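Blr3880 protein (Bradyrhizobium japonicum, PDB 2OOD) probably catalyses the zinc-dependent hydrolytic deamination of guanine to xanthine and ammonia, the step that feeds this purine base into degradation. Local coordinates at residues G36-T41 and A404-L409; P267-G272 and R283-K288; F307-A312 and V319-G324. All blocks are in the same frame, centred on the assembly; numbering follows the deposited sequence.

Interaction 1 of 3, residues G36-T41 and A404-L409; sequences GLMVVT and ADFVAL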
loop_
_atom_site.group_PDB
_atom_site.type_symbol
_atom_site.label_atom_id
_atom_site.label_comp_id
_atom_site.label_asym_id
_atom_site.label_seq_id
_atom_site.Cartn_x
_atom_site.Cartn_y
_atom_site.Cartn_z
ATOM N N GLY A 36 -14.709 27.166 -10.873
ATOM C CA GLY A 36 -15.895 27.491 -10.108
ATOM C C GLY A 36 -15.622 28.351 -8.897
ATOM O O GLY A 36 -14.469 28.603 -8.538
ATOM N N LEU A 37 -16.696 28.799 -8.258
ATOM C CA LEU A 37 -16.587 29.644 -7.083
ATOM C C LEU A 37 -17.540 29.179 -5.995
ATOM O O LEU A 37 -18.721 28.933 -6.237
ATOM C CB LEU A 37 -16.894 31.097 -7.453
ATOM C CG LEU A 37 -16.942 32.125 -6.318
ATOM C CD1 LEU A 37 -15.575 32.244 -5.667
ATOM C CD2 LEU A 37 -17.384 33.472 -6.869
HETATM N N MSE A 38 -17.013 29.054 -4.788
HETATM C CA MSE A 38 -17.808 28.630 -3.653
HETATM C C MSE A 38 -17.821 29.787 -2.658
HETATM O O MSE A 38 -16.769 30.265 -2.236
HETATM C CB MSE A 38 -17.184 27.381 -3.025
HETATM C CG MSE A 38 -17.948 26.807 -1.847
HETATM SE SE MSE A 38 -17.106 25.123 -1.219
HETATM C CE MSE A 38 -15.947 25.825 0.216
ATOM N N VAL A 39 -19.018 30.240 -2.306
ATOM C CA VAL A 39 -19.186 31.347 -1.378
ATOM C C VAL A 39 -19.562 30.805 -0.006
ATOM O O VAL A 39 -20.676 30.312 0.193
ATOM C CB VAL A 39 -20.291 32.312 -1.876
ATOM C CG1 VAL A 39 -20.539 33.394 -0.857
ATOM C CG2 VAL A 39 -19.882 32.921 -3.207
ATOM N N VAL A 40 -18.633 30.899 0.940
ATOM C CA VAL A 40 -18.863 30.398 2.293
ATOM C C VAL A 40 -19.011 31.549 3.288
ATOM O O VAL A 40 -18.159 32.434 3.345
ATOM C CB VAL A 40 -17.683 29.515 2.758
ATOM C CG1 VAL A 40 -18.088 28.696 3.962
ATOM C CG2 VAL A 40 -17.225 28.636 1.633
ATOM N N THR A 41 -20.085 31.533 4.070
ATOM C CA THR A 41 -20.317 32.574 5.069
ATOM C C THR A 41 -20.316 31.958 6.461
ATOM O O THR A 41 -21.213 31.180 6.807
ATOM C CB THR A 41 -21.672 33.288 4.853
ATOM O OG1 THR A 41 -21.615 34.066 3.649
ATOM C CG2 THR A 41 -21.984 34.204 6.029
ATOM N N ALA A 404 -18.410 23.851 5.207
ATOM C CA ALA A 404 -17.322 23.952 4.249
ATOM C C ALA A 404 -15.984 23.338 4.624
ATOM O O ALA A 404 -15.040 24.057 4.937
ATOM C CB ALA A 404 -17.121 25.408 3.870
ATOM N N ASP A 405 -15.897 22.011 4.598
ATOM C CA ASP A 405 -14.632 21.331 4.875
ATOM C C ASP A 405 -14.150 20.901 3.501
ATOM O O ASP A 405 -14.922 20.333 2.740
ATOM C CB ASP A 405 -14.838 20.087 5.740
ATOM C CG ASP A 405 -15.283 20.417 7.145
ATOM O OD1 ASP A 405 -15.235 21.606 7.506
ATOM O OD2 ASP A 405 -15.672 19.492 7.891
ATOM N N PHE A 406 -12.903 21.180 3.154
ATOM C CA PHE A 406 -12.431 20.757 1.846
ATOM C C PHE A 406 -10.929 20.608 1.749
ATOM O O PHE A 406 -10.191 21.053 2.624
ATOM C CB PHE A 406 -12.958 21.693 0.750
ATOM C CG PHE A 406 -12.647 23.148 0.972
ATOM C CD1 PHE A 406 -11.527 23.734 0.387
ATOM C CD2 PHE A 406 -13.476 23.940 1.766
ATOM C CE1 PHE A 406 -11.240 25.091 0.593
ATOM C CE2 PHE A 406 -13.189 25.293 1.973
ATOM C CZ PHE A 406 -12.073 25.861 1.385
ATOM N N VAL A 407 -10.488 19.965 0.676
ATOM C CA VAL A 407 -9.075 19.708 0.462
ATOM C C VAL A 407 -8.631 20.099 -0.935
ATOM O O VAL A 407 -9.329 19.854 -1.914
ATOM C CB VAL A 407 -8.759 18.197 0.672
ATOM C CG1 VAL A 407 -7.346 17.885 0.233
ATOM C CG2 VAL A 407 -8.935 17.822 2.134
ATOM N N ALA A 408 -7.466 20.720 -1.027
ATOM C CA ALA A 408 -6.933 21.098 -2.318
ATOM C C ALA A 408 -5.896 20.039 -2.667
ATOM O O ALA A 408 -4.844 19.954 -2.029
ATOM C CB ALA A 408 -6.294 22.470 -2.246
ATOM N N LEU A 409 -6.207 19.222 -3.670
ATOM C CA LEU A 409 -5.316 18.155 -4.106
ATOM C C LEU A 409 -4.375 18.606 -5.207
ATOM O O LEU A 409 -4.776 19.313 -6.132
ATOM C CB LEU A 409 -6.121 16.957 -4.621
ATOM C CG LEU A 409 -7.010 16.166 -3.660
ATOM C CD1 LEU A 409 -7.749 15.118 -4.446
ATOM C CD2 LEU A 409 -6.182 15.518 -2.564
#

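Interaction 2 of 3, residues P267-G272 and R283-K288; sequences PKFSGG and RRMSKK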
loop_
_atom_site.group_PDB
_atom_site.type_symbol
_atom_site.label_atom_id
_atom_site.label_comp_id
_atom_site.label_asym_id
_atom_site.label_seq_id
_atom_site.Cartn_x
_atom_site.Cartn_y
_atom_site.Cartn_z
ATOM N N PRO A 267 -30.135 2.713 12.322
ATOM C CA PRO A 267 -29.476 3.942 11.859
ATOM C C PRO A 267 -28.401 4.435 12.819
ATOM O O PRO A 267 -28.550 4.325 14.035
ATOM C CB PRO A 267 -30.631 4.927 11.740
ATOM C CG PRO A 267 -31.757 4.047 11.315
ATOM C CD PRO A 267 -31.600 2.852 12.245
ATOM N N LYS A 268 -27.318 4.968 12.262
ATOM C CA LYS A 268 -26.216 5.500 13.053
ATOM C C LYS A 268 -25.353 4.436 13.723
ATOM O O LYS A 268 -24.571 4.739 14.626
ATOM C CB LYS A 268 -26.742 6.486 14.102
ATOM C CG LYS A 268 -27.307 7.772 13.507
ATOM C CD LYS A 268 -27.774 8.733 14.590
ATOM C CE LYS A 268 -28.351 10.003 13.987
ATOM N NZ LYS A 268 -28.711 11.001 15.031
ATOM N N PHE A 269 -25.506 3.191 13.287
ATOM C CA PHE A 269 -24.698 2.095 13.814
ATOM C C PHE A 269 -23.589 1.832 12.805
ATOM O O PHE A 269 -23.845 1.768 11.601
ATOM C CB PHE A 269 -25.521 0.817 13.959
ATOM C CG PHE A 269 -24.693 -0.413 14.262
ATOM C CD1 PHE A 269 -24.495 -0.833 15.574
ATOM C CD2 PHE A 269 -24.130 -1.169 13.233
ATOM C CE1 PHE A 269 -23.757 -1.992 15.855
ATOM C CE2 PHE A 269 -23.392 -2.325 13.512
ATOM C CZ PHE A 269 -23.210 -2.730 14.822
ATOM N N SER A 270 -22.361 1.676 13.280
ATOM C CA SER A 270 -21.255 1.395 12.380
ATOM C C SER A 270 -20.508 0.170 12.875
ATOM O O SER A 270 -20.039 0.147 14.012
ATOM C CB SER A 270 -20.304 2.592 12.300
ATOM O OG SER A 270 -20.901 3.681 11.621
ATOM N N GLY A 271 -20.425 -0.853 12.030
ATOM C CA GLY A 271 -19.712 -2.063 12.395
ATOM C C GLY A 271 -18.439 -2.138 11.578
ATOM O O GLY A 271 -18.495 -2.343 10.374
ATOM N N GLY A 272 -17.289 -1.978 12.219
ATOM C CA GLY A 272 -16.040 -2.010 11.484
ATOM C C GLY A 272 -15.604 -3.358 10.947
ATOM O O GLY A 272 -15.790 -4.375 11.607
ATOM N N ARG A 283 -27.783 -8.489 4.413
ATOM C CA ARG A 283 -29.177 -8.165 4.140
ATOM C C ARG A 283 -29.880 -7.568 5.353
ATOM O O ARG A 283 -30.679 -6.650 5.210
ATOM C CB ARG A 283 -29.951 -9.397 3.660
ATOM C CG ARG A 283 -29.680 -9.803 2.210
ATOM C CD ARG A 283 -30.728 -10.804 1.695
ATOM N NE ARG A 283 -30.844 -11.977 2.570
ATOM C CZ ARG A 283 -30.069 -13.061 2.496
ATOM N NH1 ARG A 283 -29.114 -13.145 1.567
ATOM N NH2 ARG A 283 -30.226 -14.048 3.377
ATOM N N ARG A 284 -29.588 -8.080 6.543
ATOM C CA ARG A 284 -30.222 -7.568 7.751
ATOM C C ARG A 284 -29.827 -6.117 8.004
ATOM O O ARG A 284 -30.673 -5.284 8.335
ATOM C CB ARG A 284 -29.848 -8.424 8.966
ATOM C CG ARG A 284 -30.225 -9.887 8.829
ATOM C CD ARG A 284 -30.784 -10.423 10.116
ATOM N NE ARG A 284 -29.800 -10.459 11.188
ATOM C CZ ARG A 284 -28.797 -11.329 11.247
ATOM N NH1 ARG A 284 -28.646 -12.229 10.286
ATOM N NH2 ARG A 284 -27.962 -11.314 12.278
HETATM N N MSE A 285 -28.542 -5.813 7.853
HETATM C CA MSE A 285 -28.070 -4.448 8.064
HETATM C C MSE A 285 -28.716 -3.519 7.040
HETATM O O MSE A 285 -29.213 -2.449 7.384
HETATM C CB MSE A 285 -26.551 -4.391 7.939
HETATM C CG MSE A 285 -25.842 -5.238 8.971
HETATM SE SE MSE A 285 -23.902 -5.174 8.765
HETATM C CE MSE A 285 -23.597 -3.421 9.573
ATOM N N SER A 286 -28.716 -3.941 5.780
ATOM C CA SER A 286 -29.316 -3.149 4.720
ATOM C C SER A 286 -30.751 -2.794 5.105
ATOM O O SER A 286 -31.190 -1.652 4.947
ATOM C CB SER A 286 -29.309 -3.939 3.409
ATOM O OG SER A 286 -29.967 -3.231 2.374
ATOM N N LYS A 287 -31.471 -3.781 5.628
ATOM C CA LYS A 287 -32.860 -3.610 6.039
ATOM C C LYS A 287 -33.027 -2.652 7.221
ATOM O O LYS A 287 -33.865 -1.756 7.176
ATOM C CB LYS A 287 -33.455 -4.980 6.381
ATOM C CG LYS A 287 -34.932 -4.979 6.740
ATOM C CD LYS A 287 -35.797 -4.492 5.580
ATOM C CE LYS A 287 -37.246 -5.016 5.691
ATOM N NZ LYS A 287 -37.961 -4.603 6.953
ATOM N N LYS A 288 -32.232 -2.834 8.272
ATOM C CA LYS A 288 -32.329 -1.972 9.448
ATOM C C LYS A 288 -31.659 -0.604 9.271
ATOM O O LYS A 288 -31.845 0.296 10.095
ATOM C CB LYS A 288 -31.727 -2.667 10.675
ATOM C CG LYS A 288 -32.402 -3.978 11.057
ATOM C CD LYS A 288 -31.991 -4.402 12.460
ATOM C CE LYS A 288 -32.651 -5.709 12.888
ATOM N NZ LYS A 288 -32.313 -6.806 11.935
#

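Interaction 3 of 3, residues F307-A312 and V319-G324; sequences FRLGRA and VKMSFG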
loop_
_atom_site.group_PDB
_atom_site.type_symbol
_atom_site.label_atom_id
_atom_site.label_comp_id
_atom_site.label_asym_id
_atom_site.label_seq_id
_atom_site.Cartn_x
_atom_site.Cartn_y
_atom_site.Cartn_z
ATOM N N PHE A 307 -12.434 -7.961 2.386
ATOM C CA PHE A 307 -13.806 -7.517 2.579
ATOM C C PHE A 307 -14.548 -7.677 1.259
ATOM O O PHE A 307 -14.059 -7.266 0.216
ATOM C CB PHE A 307 -13.816 -6.049 3.004
ATOM C CG PHE A 307 -15.186 -5.455 3.117
ATOM C CD1 PHE A 307 -16.023 -5.791 4.169
ATOM C CD2 PHE A 307 -15.649 -4.563 2.158
ATOM C CE1 PHE A 307 -17.303 -5.246 4.263
ATOM C CE2 PHE A 307 -16.929 -4.015 2.245
ATOM C CZ PHE A 307 -17.753 -4.360 3.299
ATOM N N ARG A 308 -15.736 -8.265 1.308
ATOM C CA ARG A 308 -16.523 -8.484 0.101
ATOM C C ARG A 308 -17.253 -7.216 -0.341
ATOM O O ARG A 308 -18.459 -7.066 -0.163
ATOM C CB ARG A 308 -17.505 -9.636 0.334
ATOM C CG ARG A 308 -16.814 -10.966 0.632
ATOM C CD ARG A 308 -17.720 -11.911 1.396
ATOM N NE ARG A 308 -18.915 -12.247 0.640
ATOM C CZ ARG A 308 -20.086 -12.565 1.184
ATOM N NH1 ARG A 308 -20.233 -12.586 2.497
ATOM N NH2 ARG A 308 -21.108 -12.868 0.405
ATOM N N LEU A 309 -16.491 -6.307 -0.931
ATOM C CA LEU A 309 -17.012 -5.038 -1.404
ATOM C C LEU A 309 -18.189 -5.196 -2.363
ATOM O O LEU A 309 -19.175 -4.462 -2.270
ATOM C CB LEU A 309 -15.884 -4.251 -2.076
ATOM C CG LEU A 309 -16.204 -2.872 -2.651
ATOM C CD1 LEU A 309 -16.810 -1.987 -1.570
ATOM C CD2 LEU A 309 -14.934 -2.263 -3.215
ATOM N N GLY A 310 -18.083 -6.151 -3.282
ATOM C CA GLY A 310 -19.150 -6.374 -4.241
ATOM C C GLY A 310 -20.480 -6.812 -3.645
ATOM O O GLY A 310 -21.532 -6.598 -4.251
ATOM N N ARG A 311 -20.442 -7.421 -2.463
ATOM C CA ARG A 311 -21.660 -7.893 -1.809
ATOM C C ARG A 311 -22.362 -6.764 -1.064
ATOM O O ARG A 311 -23.587 -6.648 -1.112
ATOM C CB ARG A 311 -21.337 -9.025 -0.823
ATOM C CG ARG A 311 -22.552 -9.771 -0.273
ATOM C CD ARG A 311 -22.870 -11.014 -1.103
ATOM N NE ARG A 311 -23.339 -10.689 -2.445
ATOM C CZ ARG A 311 -24.535 -10.170 -2.709
ATOM N NH1 ARG A 311 -25.389 -9.926 -1.713
ATOM N NH2 ARG A 311 -24.872 -9.879 -3.966
ATOM N N ALA A 312 -21.584 -5.937 -0.374
ATOM C CA ALA A 312 -22.141 -4.822 0.375
ATOM C C ALA A 312 -22.786 -3.795 -0.555
ATOM O O ALA A 312 -23.697 -3.076 -0.152
ATOM C CB ALA A 312 -21.053 -4.167 1.204
ATOM N N VAL A 319 -25.947 -1.963 1.323
ATOM C CA VAL A 319 -25.557 -1.705 2.701
ATOM C C VAL A 319 -24.848 -0.356 2.754
ATOM O O VAL A 319 -24.024 -0.061 1.890
ATOM C CB VAL A 319 -24.587 -2.800 3.221
ATOM C CG1 VAL A 319 -24.110 -2.469 4.619
ATOM C CG2 VAL A 319 -25.272 -4.144 3.209
ATOM N N LYS A 320 -25.182 0.462 3.751
ATOM C CA LYS A 320 -24.558 1.769 3.916
ATOM C C LYS A 320 -23.123 1.597 4.387
ATOM O O LYS A 320 -22.845 0.768 5.253
ATOM C CB LYS A 320 -25.342 2.602 4.926
ATOM C CG LYS A 320 -26.644 3.135 4.367
ATOM C CD LYS A 320 -27.419 3.915 5.411
ATOM C CE LYS A 320 -28.663 4.536 4.815
ATOM N NZ LYS A 320 -28.289 5.399 3.666
HETATM N N MSE A 321 -22.214 2.385 3.819
HETATM C CA MSE A 321 -20.797 2.294 4.161
HETATM C C MSE A 321 -20.053 3.606 4.326
HETATM O O MSE A 321 -20.534 4.678 3.969
HETATM C CB MSE A 321 -20.039 1.531 3.081
HETATM C CG MSE A 321 -20.112 0.034 3.120
HETATM SE SE MSE A 321 -18.807 -0.635 1.825
HETATM C CE MSE A 321 -19.786 -0.255 0.171
ATOM N N SER A 322 -18.837 3.471 4.835
ATOM C CA SER A 322 -17.908 4.571 5.018
ATOM C C SER A 322 -16.591 3.816 5.018
ATOM O O SER A 322 -16.524 2.726 5.568
ATOM C CB SER A 322 -18.130 5.282 6.363
ATOM O OG SER A 322 -17.776 4.469 7.464
ATOM N N PHE A 323 -15.562 4.344 4.368
ATOM C CA PHE A 323 -14.279 3.653 4.357
ATOM C C PHE A 323 -13.531 4.030 5.616
ATOM O O PHE A 323 -13.845 5.033 6.248
ATOM C CB PHE A 323 -13.466 4.033 3.121
ATOM C CG PHE A 323 -13.924 3.346 1.863
ATOM C CD1 PHE A 323 -15.126 2.646 1.832
ATOM C CD2 PHE A 323 -13.162 3.405 0.707
ATOM C CE1 PHE A 323 -15.555 2.015 0.665
ATOM C CE2 PHE A 323 -13.587 2.774 -0.461
ATOM C CZ PHE A 323 -14.786 2.081 -0.475
ATOM N N GLY A 324 -12.539 3.238 5.994
ATOM C CA GLY A 324 -11.804 3.556 7.202
ATOM C C GLY A 324 -10.327 3.244 7.158
ATOM O O GLY A 324 -9.907 2.319 6.476
#

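Interaction 1 of 3, residues G36-T41 and A404-L409
Met38 and Val40, alternate residues on one face of strand 36-41, pack against Ala404 and Phe406 at the start of segment 404-409. The contact is wholly apolar and all four residues are buried, an arrangement characteristic of two β-layers facing each other through their side chains, as in the small β-sandwich domain that amidohydrolases build from the two ends of the chain. The packed part is built round Val40 and the end of Met38, a selenomethionine. The CG of Met38 is anti to the backbone N (chi1 -178°) and the next bond is also extended, which carries the chain straight out from its strand; a bend at chi3 then brings Met38 CE to 3.3 Å from Phe406 CE2. The two side chains come from opposite directions and form an oblique Met-aromatic contact, with Met38 SE 5.3 Å from the centroid of the Phe406 ring. The same methyl, Met38 CE, reaches Ala404 CB at 3.9 Å, so one group fills the angle between alanine and ring. Beside it Val40 straddles Ala404: CG1 of Val40 lies 3.4 Å from Ala404 CB, and CG2 of Val40 is slightly farther off. Beyond Phe406 the fit is lost. The chain through Val407 to Leu409 diverges from strand 36-41, whereas at the other end Thr41 reaches a partly exposed margin. Strand 36-41 runs between strands 5-9 and 45-48, whose Ile45 also touches Met38 and Ala404; across the interface, Phe406 stacks on Trp457 of strand 453-458, and Phe398 touches both Met38 and Phe406.

Interaction 2 of 3, residues P267-G272 and R283-K288
Met285, Lys288 and Pro267 contribute most of the buried surface where helix 279-288 lies against the chain entering strand 269-272. The two elements are the first strand and the helix of a β-α-β unit completed by parallel strand 291-294, the repeating construction of the TIM barrel to which amidohydrolases belong. Met285, a selenomethionine, carries the buried half. Its CG is anti to the carbonyl carbon (chi1 -62°), and the bend at chi3 swings the terminal methyl toward the strand. There it meets Phe269, whose side chain it crosses at about a right angle. Leu256 of helix 255-260 touches Met285 as well, while Val231 and Thr233 of strand 230-234 pack on Phe269, so this end of the contact is enclosed. Phe269 belongs to the barrel wall and is not a pocket residue: its side chain is about 8 Å from that of the zinc ligand His234 but about 12 Å from the zinc ion itself. The other end is exposed and involves the backbone of the helix. The ring of Pro267 rests against the last turn, CD of Pro267 being 3.3 Å from the carbonyl O of Lys288. The side chain of Lys288 itself leads away from the strand, and its NZ forms a salt bridge with Glu260, an acid it shares with Arg284. The contact between the segments is made by packing, and in the buried half it comes down to one touch, Met285 CE at the edge of the Phe269 ring, near its plane and 4.1 Å from Phe269 CE2.

Interaction 3 of 3, residues F307-A312 and V319-G324
A buried contact between a short helix and a barrel strand, closed by one backbone hydrogen bond, joins Ala312, at the end of helix 309-312, to Val319, which leads into strand 320-323, and to Met321 within that strand. Val319 N donates to Ala312 O at 2.9 Å, with an N-H...O angle of 162°. Beside this bond the side chains form a small apolar cluster round Met321, a selenomethionine. Its SE lies 4.2 Å from Ala312 CB and makes an oblique Met-aromatic contact with Phe307, 3.9 Å from CE2 of that ring. Met321 bends at chi3 (-75°), which turns its methyl toward Leu309; the two side chains cross at about a right angle, with Met321 CE 3.9 Å from Leu309 CD1. The selenium thus lies among Phe307, Leu309 and Ala312, while the methyl goes on to Leu309. The cluster lies near the active site without belonging to it, the side chain of Phe307 being about 12 Å from the bound guanine. Strand 291-294 runs parallel beside strand 320-323, its Phe294 stacking on Phe307 and its Val292 touching both Val319 and Met321, while Phe282 of helix 279-288 packs on Ala312 and Val319.

Overall arrangement
After its first three strands the chain forms strand 36-41, which meets its partner only after 362 intervening residues, when segment 404-409 returns and interaction 1 closes. That long excursion contains all eight parallel barrel strands and both other contacts. Interaction 2 closes a short loop between strand 269-272 and its following helix; the chain then passes through strand 291-294 before interaction 3 closes another between residues 307-312 and 319-324. These two follow in series without crossing, and they touch where Ser286 CB meets Val319 CG2 at 4.0 Å. Interaction 1 stands apart, its centre about 31 Å and 28 Å from those of interactions 2 and 3, joining N-terminal and C-terminal parts of the chain beside the barrel.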